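Putative branched-chain amino acid ABC transporter, periplasmic branched-chain amino acid-binding protein (Pseudomonas protegens Pf-5, PDB 4RU0) probably serves as the periplasmic solute-binding component of an ABC transporter, capturing branched-chain amino acids or related small solutes for uptake. Local coordinates at residues Pro260-Ser272 with Ala281-Pro293. Sequence-based numbering, arbitrary orientation.
Sequences PVDHIIGDIWASS and AAAKGYLALTPYP. With P3G (3,6,9,12,15-pentaoxaheptadecane), chain C.
Strands 264-266 and 287-290 run parallel, Gly266 level with Ala288: Gly266 N donates to Leu287 O (2.9 Å), and Leu289 N reaches Gly266 O almost straight (173°). Packing is tightest over Gly266. Its CA lies 3.2 Å from Tyr286 OH, so a side chain there would strike the hydroxyl, and glycine suits the place. With CG anti to the backbone N (chi1 177°), the Tyr286 ring lies across strand 264-266, Ile264 CG2 at its edge, and its hydroxyl donates to Ala270 O (2.8 Å), in the ring plane, tying down the loop after the strand. Within that loop, Ile268 CG2 packs against Pro291 CD, while Tyr292 OH comes 3.6 Å from Trp269 CH2. One face of the indole carries C10 of the bound polyether, and Gly135 O accepts from NE1; an alanine in place of Trp269 would probably leave the polyether without this flat apolar wall and Gly135 O without its donor. The opposite end is looser: Lys284 is exposed and turns away from Val261, its NZ bonded to Asp403 O. In this beta-alpha-beta unit, strand 264-266 lies between strands 237-241 and 287-290; helix 157-172 packs on Ile265, and Trp407 of strand 407-415 touches Tyr286 and Ala288.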
ATOM      1  N   PRO A 260      22.701 -15.402  -0.863  1.00 22.60           N
ATOM      2  CA  PRO A 260      22.755 -14.381  -1.921  1.00 24.84           C
ATOM      3  C   PRO A 260      21.588 -13.404  -1.834  1.00 25.73           C
ATOM      4  O   PRO A 260      20.418 -13.779  -1.901  1.00 23.61           O
ATOM      5  CB  PRO A 260      22.709 -15.201  -3.220  1.00 26.78           C
ATOM      6  CG  PRO A 260      22.155 -16.528  -2.834  1.00 26.21           C
ATOM      7  CD  PRO A 260      22.507 -16.761  -1.396  1.00 17.14           C
ATOM      8  N   VAL A 261      21.932 -12.134  -1.689  1.00 25.66           N
ATOM      9  CA  VAL A 261      20.970 -11.093  -1.374  1.00 23.38           C
ATOM     10  C   VAL A 261      19.999 -10.836  -2.526  1.00 29.00           C
ATOM     11  O   VAL A 261      18.876 -10.372  -2.313  1.00 23.45           O
ATOM     12  CB  VAL A 261      21.715  -9.790  -0.985  1.00 34.44           C
ATOM     13  CG1 VAL A 261      20.750  -8.642  -0.763  1.00 26.22           C
ATOM     14  CG2 VAL A 261      22.543 -10.039   0.269  1.00 32.25           C
ATOM     15  N   ASP A 262      20.412 -11.159  -3.746  1.00 24.64           N
ATOM     16  CA  ASP A 262      19.523 -10.954  -4.888  1.00 25.19           C
ATOM     17  C   ASP A 262      18.576 -12.144  -5.071  1.00 24.47           C
ATOM     18  O   ASP A 262      17.858 -12.235  -6.065  1.00 25.70           O
ATOM     19  CB  ASP A 262      20.328 -10.692  -6.168  1.00 27.29           C
ATOM     20  CG  ASP A 262      21.169 -11.880  -6.587  1.00 43.98           C
ATOM     21  OD1 ASP A 262      21.496 -12.724  -5.727  1.00 47.88           O
ATOM     22  OD2 ASP A 262      21.504 -11.961  -7.785  1.00 44.78           O
ATOM     23  N   HIS A 263      18.581 -13.052  -4.098  1.00 21.05           N
ATOM     24  CA  HIS A 263      17.570 -14.101  -4.023  1.00 18.98           C
ATOM     25  C   HIS A 263      16.581 -13.757  -2.923  1.00 22.20           C
ATOM     26  O   HIS A 263      15.746 -14.584  -2.553  1.00 19.31           O
ATOM     27  CB  HIS A 263      18.191 -15.473  -3.744  1.00 17.42           C
ATOM     28  CG  HIS A 263      19.068 -15.981  -4.849  1.00 47.12           C
ATOM     29  ND1 HIS A 263      19.541 -17.279  -4.878  1.00 48.63           N
ATOM     30  CD2 HIS A 263      19.561 -15.376  -5.951  1.00 47.80           C
ATOM     31  CE1 HIS A 263      20.289 -17.448  -5.957  1.00 50.63           C
ATOM     32  NE2 HIS A 263      20.316 -16.306  -6.624  1.00 52.50           N
ATOM     33  N   ILE A 264      16.699 -12.542  -2.388  1.00 19.16           N
ATOM     34  CA  ILE A 264      15.800 -12.070  -1.339  1.00 18.46           C
ATOM     35  C   ILE A 264      14.822 -11.049  -1.907  1.00 29.44           C
ATOM     36  O   ILE A 264      15.235 -10.071  -2.523  1.00 21.64           O
ATOM     37  CB  ILE A 264      16.566 -11.423  -0.162  1.00 18.97           C
ATOM     38  CG1 ILE A 264      17.687 -12.342   0.336  1.00 18.12           C
ATOM     39  CG2 ILE A 264      15.605 -11.070   0.980  1.00 18.06           C
ATOM     40  CD1 ILE A 264      18.390 -11.821   1.562  1.00 18.51           C
ATOM     41  N   ILE A 265      13.528 -11.276  -1.701  1.00 18.54           N
ATOM     42  CA  ILE A 265      12.520 -10.339  -2.186  1.00 27.27           C
ATOM     43  C   ILE A 265      11.715  -9.770  -1.032  1.00 27.82           C
ATOM     44  O   ILE A 265      11.006 -10.494  -0.329  1.00 27.18           O
ATOM     45  CB  ILE A 265      11.556 -10.989  -3.188  1.00 19.20           C
ATOM     46  CG1 ILE A 265      12.333 -11.659  -4.320  1.00 19.61           C
ATOM     47  CG2 ILE A 265      10.604  -9.945  -3.739  1.00 20.62           C
ATOM     48  CD1 ILE A 265      11.459 -12.423  -5.296  1.00 19.17           C
ATOM     49  N   GLY A 266      11.820  -8.463  -0.845  1.00 20.78           N
ATOM     50  CA  GLY A 266      11.151  -7.819   0.263  1.00 20.56           C
ATOM     51  C   GLY A 266       9.681  -7.532   0.025  1.00 25.09           C
ATOM     52  O   GLY A 266       9.242  -7.297  -1.108  1.00 21.49           O
ATOM     53  N   ASP A 267       8.923  -7.572   1.118  1.00 19.45           N
ATOM     54  CA  ASP A 267       7.561  -7.059   1.181  1.00 19.65           C
ATOM     55  C   ASP A 267       7.524  -5.607   0.706  1.00 25.98           C
ATOM     56  O   ASP A 267       8.555  -4.929   0.685  1.00 23.13           O
ATOM     57  CB  ASP A 267       7.044  -7.160   2.615  1.00 18.47           C
ATOM     58  CG  ASP A 267       5.554  -6.986   2.713  1.00 33.72           C
ATOM     59  OD1 ASP A 267       5.091  -5.829   2.805  1.00 43.74           O
ATOM     60  OD2 ASP A 267       4.846  -8.016   2.717  1.00 21.63           O
ATOM     61  N   ILE A 268       6.348  -5.113   0.343  1.00 22.45           N
ATOM     62  CA  ILE A 268       6.244  -3.715  -0.074  1.00 24.60           C
ATOM     63  C   ILE A 268       6.583  -2.785   1.090  1.00 25.16           C
ATOM     64  O   ILE A 268       7.014  -1.657   0.885  1.00 27.01           O
ATOM     65  CB  ILE A 268       4.849  -3.376  -0.627  1.00 25.62           C
ATOM     66  CG1 ILE A 268       3.776  -3.530   0.452  1.00 23.95           C
ATOM     67  CG2 ILE A 268       4.532  -4.249  -1.840  1.00 24.85           C
ATOM     68  CD1 ILE A 268       2.450  -2.926   0.068  1.00 24.85           C
ATOM     69  N   TRP A 269       6.426  -3.275   2.314  1.00 23.63           N
ATOM     70  CA  TRP A 269       6.785  -2.497   3.495  1.00 31.18           C
ATOM     71  C   TRP A 269       8.223  -2.771   3.924  1.00 23.97           C
ATOM     72  O   TRP A 269       8.610  -2.508   5.059  1.00 23.96           O
ATOM     73  CB  TRP A 269       5.802  -2.785   4.631  1.00 22.77           C
ATOM     74  CG  TRP A 269       4.420  -2.424   4.219  1.00 23.15           C
ATOM     75  CD1 TRP A 269       3.414  -3.277   3.903  1.00 26.97           C
ATOM     76  CD2 TRP A 269       3.909  -1.103   4.020  1.00 26.72           C
ATOM     77  NE1 TRP A 269       2.295  -2.572   3.539  1.00 33.67           N
ATOM     78  CE2 TRP A 269       2.575  -1.234   3.603  1.00 24.79           C
ATOM     79  CE3 TRP A 269       4.449   0.178   4.169  1.00 26.80           C
ATOM     80  CZ2 TRP A 269       1.767  -0.131   3.325  1.00 26.93           C
ATOM     81  CZ3 TRP A 269       3.648   1.273   3.893  1.00 28.33           C
ATOM     82  CH2 TRP A 269       2.322   1.111   3.477  1.00 28.09           C
ATOM     83  N   ALA A 270       9.006  -3.300   2.994  1.00 24.07           N
ATOM     84  CA  ALA A 270      10.442  -3.458   3.186  1.00 34.42           C
ATOM     85  C   ALA A 270      11.150  -3.051   1.902  1.00 26.06           C
ATOM     86  O   ALA A 270      12.187  -3.599   1.555  1.00 26.03           O
ATOM     87  CB  ALA A 270      10.788  -4.897   3.568  1.00 22.29           C
ATOM     88  N   SER A 271      10.572  -2.082   1.203  1.00 27.63           N
ATOM     89  CA  SER A 271      11.006  -1.739  -0.144  1.00 29.27           C
ATOM     90  C   SER A 271      11.584  -0.334  -0.264  1.00 37.65           C
ATOM     91  O   SER A 271      11.770   0.164  -1.372  1.00 38.14           O
ATOM     92  CB  SER A 271       9.835  -1.879  -1.118  1.00 29.23           C
ATOM     93  OG  SER A 271       8.781  -1.003  -0.760  1.00 29.79           O
ATOM     94  N   SER A 272      11.872   0.302   0.867  1.00 32.09           N
ATOM     95  CA  SER A 272      12.408   1.656   0.845  1.00 40.02           C
ATOM     96  C   SER A 272      13.930   1.702   0.916  1.00 35.53           C
ATOM     97  O   SER A 272      14.570   0.749   1.341  1.00 34.18           O
ATOM     98  CB  SER A 272      11.838   2.477   1.998  1.00 44.14           C
ATOM     99  OG  SER A 272      12.678   3.590   2.242  1.00 56.32           O
ATOM    100  N   ALA A 281      26.756  -2.025   1.947  1.00 42.72           N
ATOM    101  CA  ALA A 281      27.008  -2.740   0.700  1.00 40.77           C
ATOM    102  C   ALA A 281      26.559  -4.198   0.745  1.00 37.83           C
ATOM    103  O   ALA A 281      26.515  -4.865  -0.287  1.00 40.70           O
ATOM    104  CB  ALA A 281      28.485  -2.660   0.344  1.00 42.95           C
ATOM    105  N   ALA A 282      26.224  -4.694   1.931  1.00 35.93           N
ATOM    106  CA  ALA A 282      25.672  -6.044   2.053  1.00 34.10           C
ATOM    107  C   ALA A 282      24.302  -6.166   1.382  1.00 35.29           C
ATOM    108  O   ALA A 282      23.820  -7.273   1.137  1.00 29.82           O
ATOM    109  CB  ALA A 282      25.570  -6.446   3.518  1.00 31.58           C
ATOM    110  N   ALA A 283      23.678  -5.028   1.087  1.00 36.96           N
ATOM    111  CA  ALA A 283      22.333  -5.017   0.520  1.00 38.47           C
ATOM    112  C   ALA A 283      22.324  -4.906  -1.004  1.00 44.34           C
ATOM    113  O   ALA A 283      21.260  -4.827  -1.613  1.00 48.83           O
ATOM    114  CB  ALA A 283      21.521  -3.880   1.129  1.00 32.78           C
ATOM    115  N   LYS A 284      23.500  -4.898  -1.621  1.00 34.99           N
ATOM    116  CA  LYS A 284      23.586  -4.819  -3.080  1.00 41.17           C
ATOM    117  C   LYS A 284      22.910  -6.015  -3.743  1.00 34.31           C
ATOM    118  O   LYS A 284      23.237  -7.162  -3.448  1.00 37.23           O
ATOM    119  CB  LYS A 284      25.046  -4.737  -3.535  1.00 41.50           C
ATOM    120  CG  LYS A 284      25.738  -3.421  -3.222  1.00 46.52           C
ATOM    121  CD  LYS A 284      27.164  -3.427  -3.752  1.00 57.21           C
ATOM    122  CE  LYS A 284      27.813  -2.055  -3.637  1.00 66.59           C
ATOM    123  NZ  LYS A 284      27.110  -1.036  -4.466  1.00 72.09           N
ATOM    124  N   GLY A 285      21.963  -5.745  -4.635  1.00 34.57           N
ATOM    125  CA  GLY A 285      21.270  -6.807  -5.342  1.00 32.95           C
ATOM    126  C   GLY A 285      19.892  -7.125  -4.783  1.00 30.83           C
ATOM    127  O   GLY A 285      19.083  -7.777  -5.447  1.00 29.82           O
ATOM    128  N   TYR A 286      19.635  -6.664  -3.562  1.00 30.29           N
ATOM    129  CA  TYR A 286      18.357  -6.861  -2.876  1.00 28.87           C
ATOM    130  C   TYR A 286      17.148  -6.524  -3.740  1.00 30.51           C
ATOM    131  O   TYR A 286      17.100  -5.464  -4.363  1.00 32.04           O
ATOM    132  CB  TYR A 286      18.338  -6.016  -1.603  1.00 28.70           C
ATOM    133  CG  TYR A 286      17.048  -6.041  -0.812  1.00 27.14           C
ATOM    134  CD1 TYR A 286      16.712  -7.135  -0.022  1.00 24.78           C
ATOM    135  CD2 TYR A 286      16.183  -4.959  -0.831  1.00 28.12           C
ATOM    136  CE1 TYR A 286      15.537  -7.152   0.714  1.00 23.49           C
ATOM    137  CE2 TYR A 286      15.011  -4.964  -0.097  1.00 26.82           C
ATOM    138  CZ  TYR A 286      14.693  -6.061   0.672  1.00 28.01           C
ATOM    139  OH  TYR A 286      13.527  -6.062   1.404  1.00 28.81           O
ATOM    140  N   LEU A 287      16.183  -7.438  -3.787  1.00 26.84           N
ATOM    141  CA  LEU A 287      14.937  -7.201  -4.511  1.00 27.02           C
ATOM    142  C   LEU A 287      13.820  -6.760  -3.562  1.00 29.03           C
ATOM    143  O   LEU A 287      13.835  -7.092  -2.371  1.00 26.11           O
ATOM    144  CB  LEU A 287      14.498  -8.455  -5.263  1.00 25.69           C
ATOM    145  CG  LEU A 287      15.503  -9.060  -6.245  1.00 26.32           C
ATOM    146  CD1 LEU A 287      14.881 -10.220  -7.009  1.00 25.12           C
ATOM    147  CD2 LEU A 287      16.011  -7.994  -7.190  1.00 31.86           C
ATOM    148  N   ALA A 288      12.846  -6.025  -4.091  1.00 27.15           N
ATOM    149  CA  ALA A 288      11.675  -5.650  -3.301  1.00 26.44           C
ATOM    150  C   ALA A 288      10.451  -5.455  -4.184  1.00 26.91           C
ATOM    151  O   ALA A 288      10.565  -5.010  -5.326  1.00 28.59           O
ATOM    152  CB  ALA A 288      11.956  -4.389  -2.503  1.00 27.70           C
ATOM    153  N   LEU A 289       9.282  -5.806  -3.652  1.00 25.52           N
ATOM    154  CA  LEU A 289       8.019  -5.568  -4.342  1.00 26.02           C
ATOM    155  C   LEU A 289       7.523  -4.155  -4.046  1.00 27.53           C
ATOM    156  O   LEU A 289       7.770  -3.618  -2.966  1.00 28.08           O
ATOM    157  CB  LEU A 289       6.966  -6.600  -3.917  1.00 25.92           C
ATOM    158  CG  LEU A 289       7.265  -8.071  -4.206  1.00 22.41           C
ATOM    159  CD1 LEU A 289       6.338  -8.980  -3.405  1.00 26.41           C
ATOM    160  CD2 LEU A 289       7.140  -8.365  -5.684  1.00 23.34           C
ATOM    161  N   THR A 290       6.822  -3.552  -4.998  1.00 29.01           N
ATOM    162  CA  THR A 290       6.250  -2.225  -4.780  1.00 30.51           C
ATOM    163  C   THR A 290       5.014  -1.991  -5.641  1.00 31.33           C
ATOM    164  O   THR A 290       4.966  -2.423  -6.795  1.00 33.93           O
ATOM    165  CB  THR A 290       7.275  -1.105  -5.073  1.00 38.88           C
ATOM    166  OG1 THR A 290       6.662   0.175  -4.880  1.00 41.30           O
ATOM    167  CG2 THR A 290       7.783  -1.198  -6.502  1.00 34.07           C
ATOM    168  N   PRO A 291       4.000  -1.324  -5.072  1.00 31.53           N
ATOM    169  CA  PRO A 291       2.841  -0.882  -5.844  1.00 43.08           C
ATOM    170  C   PRO A 291       3.010   0.563  -6.308  1.00 49.17           C
ATOM    171  O   PRO A 291       2.170   1.075  -7.050  1.00 59.44           O
ATOM    172  CB  PRO A 291       1.695  -1.012  -4.843  1.00 31.44           C
ATOM    173  CG  PRO A 291       2.339  -0.670  -3.545  1.00 30.81           C
ATOM    174  CD  PRO A 291       3.788  -1.139  -3.627  1.00 33.55           C
ATOM    175  N   TYR A 292       4.064   1.208  -5.839  1.00 43.99           N
ATOM    176  CA  TYR A 292       4.404   2.560  -6.251  1.00 50.20           C
ATOM    177  C   TYR A 292       5.915   2.782  -6.361  1.00 52.09           C
ATOM    178  O   TYR A 292       6.516   3.359  -5.473  1.00 55.07           O
ATOM    179  CB  TYR A 292       3.773   3.591  -5.315  1.00 38.86           C
ATOM    180  CG  TYR A 292       3.554   3.114  -3.902  1.00 43.58           C
ATOM    181  CD1 TYR A 292       4.613   2.932  -3.050  1.00 41.53           C
ATOM    182  CD2 TYR A 292       2.285   2.863  -3.421  1.00 35.74           C
ATOM    183  CE1 TYR A 292       4.427   2.513  -1.762  1.00 42.29           C
ATOM    184  CE2 TYR A 292       2.092   2.434  -2.138  1.00 50.01           C
ATOM    185  CZ  TYR A 292       3.170   2.260  -1.311  1.00 47.67           C
ATOM    186  OH  TYR A 292       3.001   1.830  -0.027  1.00 45.35           O
ATOM    187  N   PRO A 293       6.513   2.321  -7.447  1.00 49.06           N
ATOM    188  CA  PRO A 293       7.972   2.317  -7.642  1.00 40.54           C
ATOM    189  C   PRO A 293       8.626   3.689  -7.492  1.00 52.97           C
ATOM    190  O   PRO A 293       8.055   4.706  -7.899  1.00 44.60           O
ATOM    191  CB  PRO A 293       8.132   1.813  -9.081  1.00 41.34           C
ATOM    192  CG  PRO A 293       6.822   2.096  -9.738  1.00 50.22           C
ATOM    193  CD  PRO A 293       5.798   1.889  -8.660  1.00 47.58           C
TER
HETATM  194  O3  P3G C 501       2.892   5.171   6.122  1.00 49.42           O
HETATM  195  C7  P3G C 501       1.843   4.231   5.974  1.00 46.71           C
HETATM  196  C8  P3G C 501       1.632   3.512   7.293  1.00 47.90           C
HETATM  197  O4  P3G C 501       1.064   2.237   7.029  1.00 43.02           O
HETATM  198  C9  P3G C 501       1.584   1.242   7.892  1.00 36.19           C
HETATM  199  C10 P3G C 501       1.876   0.015   7.059  1.00 39.48           C
HETATM  200  O5  P3G C 501       1.715  -1.140   7.862  1.00 40.72           O
HETATM  201  C11 P3G C 501       2.831  -2.001   7.762  1.00 38.41           C
HETATM  202  C12 P3G C 501       2.753  -3.044   8.861  1.00 38.05           C
HETATM  203  O6  P3G C 501       3.982  -3.080   9.563  1.00 38.26           O
HETATM  204  C13 P3G C 501       3.872  -3.769  10.787  1.00 46.25           C
HETATM  205  C14 P3G C 501       3.758  -2.762  11.903  1.00 49.62           C
HETATM  206  O7  P3G C 501       3.292  -3.413  13.075  1.00 58.17           O